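Local coordinates for protein enoyl-CoA hydratase (Bacillus halodurans, PDB 3LKE) that probably catalyses the hydration of enoyl-CoA thioesters or a related reaction on the acyl chain of coenzyme A substrates, at residues I73-Q78 / A240-T245; E85-L90 / Q233-L238. All coordinates share one frame; numbering follows the deposited sequence.

From the N terminus the chain runs through strands 6-10 and 14-19, helix 30-45 and strand 51-56 of the six-stranded sheet. Helix 68-76 then supplies the first half of contact 1, and the early turns of helix 81-98 the first half of contact 2. The rest of the crotonase fold follows before helix 223-241 returns to both. Its residues 233-238 meet 85-90 and close the inner loop; the following residues 240-245 meet 73-78 and close the outer one, so the contacts nest without crossing. With centres about 13 Å apart, they tie the C-terminal helical region to two successive helices, 68-76 and 81-98, and both lie beside a second subunit.

Contact 1: residues I73-Q78 / A240-T245; sequences ICASDQ and ALFKQT
Phe-242, in the turn of residues 241-244, reaches to the last turn of helix 68-76, where its ring edge meets Cys-74 and Ala-75; the contact joins the C-terminal helices of this crotonase fold to helix 68-76 at the periphery. The tight part is small. Phe-242 CD2 lies 3.6 Å from the backbone N of Ala-75, an atom that sits in the plane of the ring, so the aromatic edge rather than a face is turned to the helix. The methyl CB of Ala-75 stands 3.9 Å from the same CD2, and Cys-74 CB comes within 4.0 Å of Phe-242 CE2. SG of Cys-74, anti to the carbonyl carbon (chi1 -71°), leaves CB as the atom in contact. The backbones are close here, Ala-75 CA and Phe-242 CA being 5.3 Å apart. Leu-251 of helix 245-253 and Ile-143 also pack on Phe-242. With an alanine here the ring edge is gone, which is likely to open a gap beside Cys-74 and Ala-75 and leave Leu-251 and Ile-143 without the ring they pack on. The loose side begins next door: Lys-243 is exposed, points away from helix 68-76, and makes a long, weak ion pair with Asp-80. On the type I turn from Leu-241 to Gln-244, Gln-244 uses OE1 to hydrogen-bond Tyr-208 OH of a second subunit. The amide nitrogen bends back to the preceding backbone, where NE2 of Gln-244 gives a weak hydrogen bond to O of Ala-240 at 3.3 Å and 149°.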
loop_
_atom_site.group_PDB
_atom_site.type_symbol
_atom_site.label_atom_id
_atom_site.label_comp_id
_atom_site.label_asym_id
_atom_site.label_seq_id
_atom_site.Cartn_x
_atom_site.Cartn_y
_atom_site.Cartn_z
ATOM N N ILE A 73 -34.875 10.837 5.580
ATOM C CA ILE A 73 -35.206 12.091 6.247
ATOM C C ILE A 73 -34.234 13.202 5.843
ATOM O O ILE A 73 -34.649 14.304 5.483
ATOM C CB ILE A 73 -35.239 11.921 7.778
ATOM C CG1 ILE A 73 -36.484 11.124 8.184
ATOM C CG2 ILE A 73 -35.217 13.279 8.475
ATOM C CD1 ILE A 73 -36.431 10.567 9.586
ATOM N N CYS A 74 -32.940 12.904 5.886
ATOM C CA CYS A 74 -31.924 13.865 5.462
ATOM C C CYS A 74 -32.066 14.287 4.002
ATOM O O CYS A 74 -31.777 15.430 3.656
ATOM C CB CYS A 74 -30.520 13.311 5.706
ATOM S SG CYS A 74 -30.058 13.222 7.440
ATOM N N ALA A 75 -32.491 13.369 3.139
ATOM C CA ALA A 75 -32.693 13.714 1.737
ATOM C C ALA A 75 -33.913 14.613 1.584
ATOM O O ALA A 75 -33.998 15.400 0.645
ATOM C CB ALA A 75 -32.854 12.463 0.889
ATOM N N SER A 76 -34.852 14.488 2.518
ATOM C CA SER A 76 -36.108 15.239 2.472
ATOM C C SER A 76 -36.001 16.591 3.171
ATOM O O SER A 76 -36.877 17.441 3.020
ATOM C CB SER A 76 -37.239 14.426 3.120
ATOM O OG SER A 76 -37.338 13.132 2.551
ATOM N N ASP A 77 -34.938 16.781 3.946
ATOM C CA ASP A 77 -34.759 18.015 4.707
ATOM C C ASP A 77 -34.695 19.228 3.785
ATOM O O ASP A 77 -34.263 19.123 2.634
ATOM C CB ASP A 77 -33.483 17.953 5.554
ATOM C CG ASP A 77 -33.707 17.325 6.918
ATOM O OD1 ASP A 77 -32.711 16.890 7.535
ATOM O OD2 ASP A 77 -34.870 17.273 7.377
ATOM N N GLN A 78 -35.117 20.378 4.303
ATOM C CA GLN A 78 -35.032 21.632 3.562
ATOM C C GLN A 78 -33.592 22.146 3.520
ATOM O O GLN A 78 -33.118 22.601 2.476
ATOM C CB GLN A 78 -35.946 22.687 4.190
ATOM C CG GLN A 78 -37.437 22.366 4.118
ATOM C CD GLN A 78 -37.974 22.399 2.697
ATOM O OE1 GLN A 78 -38.008 21.376 2.007
ATOM N NE2 GLN A 78 -38.397 23.578 2.252
ATOM N N ALA A 240 -23.617 17.367 -1.073
ATOM C CA ALA A 240 -23.935 17.790 -2.429
ATOM C C ALA A 240 -24.841 16.765 -3.108
ATOM O O ALA A 240 -25.742 17.121 -3.850
ATOM C CB ALA A 240 -22.651 18.008 -3.236
ATOM N N LEU A 241 -24.605 15.481 -2.855
ATOM C CA LEU A 241 -25.426 14.454 -3.482
ATOM C C LEU A 241 -26.838 14.398 -2.870
ATOM O O LEU A 241 -27.811 14.081 -3.556
ATOM C CB LEU A 241 -24.742 13.087 -3.382
ATOM C CG LEU A 241 -23.603 12.834 -4.365
ATOM C CD1 LEU A 241 -22.746 11.650 -3.901
ATOM C CD2 LEU A 241 -24.153 12.590 -5.773
ATOM N N PHE A 242 -26.941 14.698 -1.582
ATOM C CA PHE A 242 -28.240 14.632 -0.900
ATOM C C PHE A 242 -29.166 15.787 -1.303
ATOM O O PHE A 242 -30.333 15.824 -0.910
ATOM C CB PHE A 242 -28.061 14.575 0.615
ATOM C CG PHE A 242 -28.062 13.181 1.159
ATOM C CD1 PHE A 242 -27.012 12.319 0.887
ATOM C CD2 PHE A 242 -29.115 12.725 1.942
ATOM C CE1 PHE A 242 -27.007 11.035 1.375
ATOM C CE2 PHE A 242 -29.120 11.431 2.437
ATOM C CZ PHE A 242 -28.066 10.584 2.156
ATOM N N LYS A 243 -28.640 16.710 -2.106
ATOM C CA LYS A 243 -29.433 17.819 -2.638
ATOM C C LYS A 243 -30.025 17.453 -3.993
ATOM O O LYS A 243 -30.839 18.193 -4.547
ATOM C CB LYS A 243 -28.569 19.071 -2.798
ATOM C CG LYS A 243 -28.039 19.641 -1.498
ATOM C CD LYS A 243 -27.322 20.960 -1.749
ATOM C CE LYS A 243 -26.727 21.520 -0.466
ATOM N NZ LYS A 243 -25.950 22.774 -0.702
ATOM N N GLN A 244 -29.599 16.315 -4.533
ATOM C CA GLN A 244 -30.042 15.878 -5.854
ATOM C C GLN A 244 -31.241 14.942 -5.712
ATOM O O GLN A 244 -31.242 14.052 -4.866
ATOM C CB GLN A 244 -28.879 15.216 -6.614
ATOM C CG GLN A 244 -27.707 16.174 -6.839
ATOM C CD GLN A 244 -26.452 15.521 -7.423
ATOM O OE1 GLN A 244 -26.514 14.695 -8.341
ATOM N NE2 GLN A 244 -25.298 15.914 -6.899
ATOM N N THR A 245 -32.266 15.152 -6.528
ATOM C CA THR A 245 -33.513 14.402 -6.385
ATOM C C THR A 245 -33.358 12.888 -6.554
ATOM O O THR A 245 -34.166 12.121 -6.029
ATOM C CB THR A 245 -34.601 14.908 -7.361
ATOM O OG1 THR A 245 -34.198 14.652 -8.710
ATOM C CG2 THR A 245 -34.828 16.394 -7.170
#

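Contact 2: residues E85-L90 / Q233-L238; sequences EVLHVL and QETEEL
Leu-87 of helix 81-98 points its side chain at Thr-235 and Leu-238, which lie three residues apart on helix 223-241, in a helix-to-helix contact of the crotonase fold. Leu-87 carries the largest share of the buried surface, with its CD1 branch touching both partners. CD1 of Leu-87 meets the methyl CG2 of Thr-235 at 4.0 Å, the two side chains running past each other in opposite senses. The threonine offers carbon here because CG2 is anti to its backbone N, while OG1 turns back along its own helix to hydrogen-bond the carbonyl O of Leu-231; a weaker bond reaches OG1 from Asn-91. Leu-238 comes at a slant, its first torsion (chi1 -166°) carrying the CD2 branch to Leu-87. Asp-146 packs against both leucines, and Ile-143 also covers Leu-238. Around this apolar centre Glu-236 forms a salt bridge with Arg-84 of the same chain and Glu-237 one with Lys-217 of a second subunit, so helix 223-241 faces both helix 81-98 and the neighbouring chain. Both methyls of Leu-87 share one partner atom, as CD1 and CD2 each lie 4.2 Å from Leu-238 CD2.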
loop_
_atom_site.group_PDB
_atom_site.type_symbol
_atom_site.label_atom_id
_atom_site.label_comp_id
_atom_site.label_asym_id
_atom_site.label_seq_id
_atom_site.Cartn_x
_atom_site.Cartn_y
_atom_site.Cartn_z
ATOM N N GLU A 85 -24.641 17.909 10.882
ATOM C CA GLU A 85 -24.561 17.638 12.314
ATOM C C GLU A 85 -24.176 16.183 12.595
ATOM O O GLU A 85 -23.267 15.924 13.389
ATOM C CB GLU A 85 -25.891 17.982 12.999
ATOM C CG GLU A 85 -25.986 17.531 14.445
ATOM C CD GLU A 85 -27.306 17.938 15.092
ATOM O OE1 GLU A 85 -27.904 18.948 14.646
ATOM O OE2 GLU A 85 -27.739 17.249 16.042
ATOM N N VAL A 86 -24.852 15.240 11.943
ATOM C CA VAL A 86 -24.605 13.827 12.219
ATOM C C VAL A 86 -23.261 13.377 11.634
ATOM O O VAL A 86 -22.532 12.610 12.260
ATOM C CB VAL A 86 -25.756 12.914 11.726
ATOM C CG1 VAL A 86 -25.921 13.003 10.236
ATOM C CG2 VAL A 86 -25.511 11.466 12.151
ATOM N N LEU A 87 -22.934 13.882 10.451
ATOM C CA LEU A 87 -21.641 13.598 9.845
ATOM C C LEU A 87 -20.535 14.096 10.756
ATOM O O LEU A 87 -19.513 13.436 10.924
ATOM C CB LEU A 87 -21.535 14.243 8.461
ATOM C CG LEU A 87 -22.347 13.495 7.407
ATOM C CD1 LEU A 87 -22.379 14.247 6.075
ATOM C CD2 LEU A 87 -21.797 12.068 7.224
ATOM N N HIS A 88 -20.760 15.253 11.367
ATOM C CA HIS A 88 -19.759 15.866 12.219
ATOM C C HIS A 88 -19.431 14.963 13.407
ATOM O O HIS A 88 -18.265 14.691 13.691
ATOM C CB HIS A 88 -20.238 17.253 12.683
ATOM C CG HIS A 88 -19.298 17.942 13.625
ATOM N ND1 HIS A 88 -18.101 18.490 13.214
ATOM C CD2 HIS A 88 -19.387 18.188 14.953
ATOM C CE1 HIS A 88 -17.487 19.031 14.252
ATOM N NE2 HIS A 88 -18.247 18.866 15.318
ATOM N N VAL A 89 -20.469 14.500 14.098
ATOM C CA VAL A 89 -20.288 13.645 15.262
ATOM C C VAL A 89 -19.691 12.298 14.863
ATOM O O VAL A 89 -18.745 11.824 15.479
ATOM C CB VAL A 89 -21.618 13.434 16.019
ATOM C CG1 VAL A 89 -21.411 12.516 17.212
ATOM C CG2 VAL A 89 -22.179 14.779 16.480
ATOM N N LEU A 90 -20.231 11.691 13.813
ATOM C CA LEU A 90 -19.744 10.375 13.399
ATOM C C LEU A 90 -18.334 10.438 12.811
ATOM O O LEU A 90 -17.540 9.536 13.035
ATOM C CB LEU A 90 -20.717 9.703 12.433
ATOM C CG LEU A 90 -22.108 9.381 13.000
ATOM C CD1 LEU A 90 -22.998 8.774 11.928
ATOM C CD2 LEU A 90 -22.018 8.462 14.220
ATOM N N GLN A 233 -13.822 16.173 3.077
ATOM C CA GLN A 233 -14.216 16.008 1.688
ATOM C C GLN A 233 -15.405 15.066 1.519
ATOM O O GLN A 233 -16.307 15.334 0.732
ATOM C CB GLN A 233 -13.020 15.535 0.852
ATOM C CG GLN A 233 -11.961 16.604 0.674
ATOM C CD GLN A 233 -12.535 17.871 0.053
ATOM O OE1 GLN A 233 -13.307 17.810 -0.907
ATOM N NE2 GLN A 233 -12.170 19.023 0.611
ATOM N N GLU A 234 -15.411 13.959 2.254
ATOM C CA GLU A 234 -16.540 13.044 2.188
ATOM C C GLU A 234 -17.820 13.791 2.560
ATOM O O GLU A 234 -18.875 13.586 1.957
ATOM C CB GLU A 234 -16.350 11.867 3.157
ATOM C CG GLU A 234 -15.226 10.905 2.761
ATOM C CD GLU A 234 -15.102 9.760 3.748
ATOM O OE1 GLU A 234 -15.640 9.904 4.869
ATOM O OE2 GLU A 234 -14.472 8.733 3.405
ATOM N N THR A 235 -17.710 14.637 3.576
ATOM C CA THR A 235 -18.849 15.424 4.048
ATOM C C THR A 235 -19.396 16.283 2.909
ATOM O O THR A 235 -20.587 16.232 2.600
ATOM C CB THR A 235 -18.450 16.300 5.242
ATOM O OG1 THR A 235 -18.012 15.458 6.316
ATOM C CG2 THR A 235 -19.634 17.160 5.717
ATOM N N GLU A 236 -18.515 17.032 2.252
ATOM C CA GLU A 236 -18.957 17.936 1.195
ATOM C C GLU A 236 -19.569 17.180 0.025
ATOM O O GLU A 236 -20.568 17.624 -0.539
ATOM C CB GLU A 236 -17.818 18.847 0.727
ATOM C CG GLU A 236 -17.280 19.742 1.826
ATOM C CD GLU A 236 -18.352 20.653 2.426
ATOM O OE1 GLU A 236 -19.263 21.080 1.684
ATOM O OE2 GLU A 236 -18.274 20.941 3.633
ATOM N N GLU A 237 -18.978 16.039 -0.346
ATOM C CA GLU A 237 -19.492 15.272 -1.479
ATOM C C GLU A 237 -20.854 14.670 -1.168
ATOM O O GLU A 237 -21.734 14.636 -2.021
ATOM C CB GLU A 237 -18.528 14.153 -1.904
ATOM C CG GLU A 237 -17.158 14.625 -2.394
ATOM C CD GLU A 237 -17.216 15.462 -3.673
ATOM O OE1 GLU A 237 -18.176 15.324 -4.466
ATOM O OE2 GLU A 237 -16.270 16.249 -3.888
ATOM N N LEU A 238 -21.025 14.171 0.051
ATOM C CA LEU A 238 -22.288 13.536 0.412
ATOM C C LEU A 238 -23.400 14.579 0.514
ATOM O O LEU A 238 -24.526 14.332 0.100
ATOM C CB LEU A 238 -22.160 12.774 1.735
ATOM C CG LEU A 238 -23.316 11.811 2.012
ATOM C CD1 LEU A 238 -23.389 10.741 0.932
ATOM C CD2 LEU A 238 -23.194 11.173 3.392
#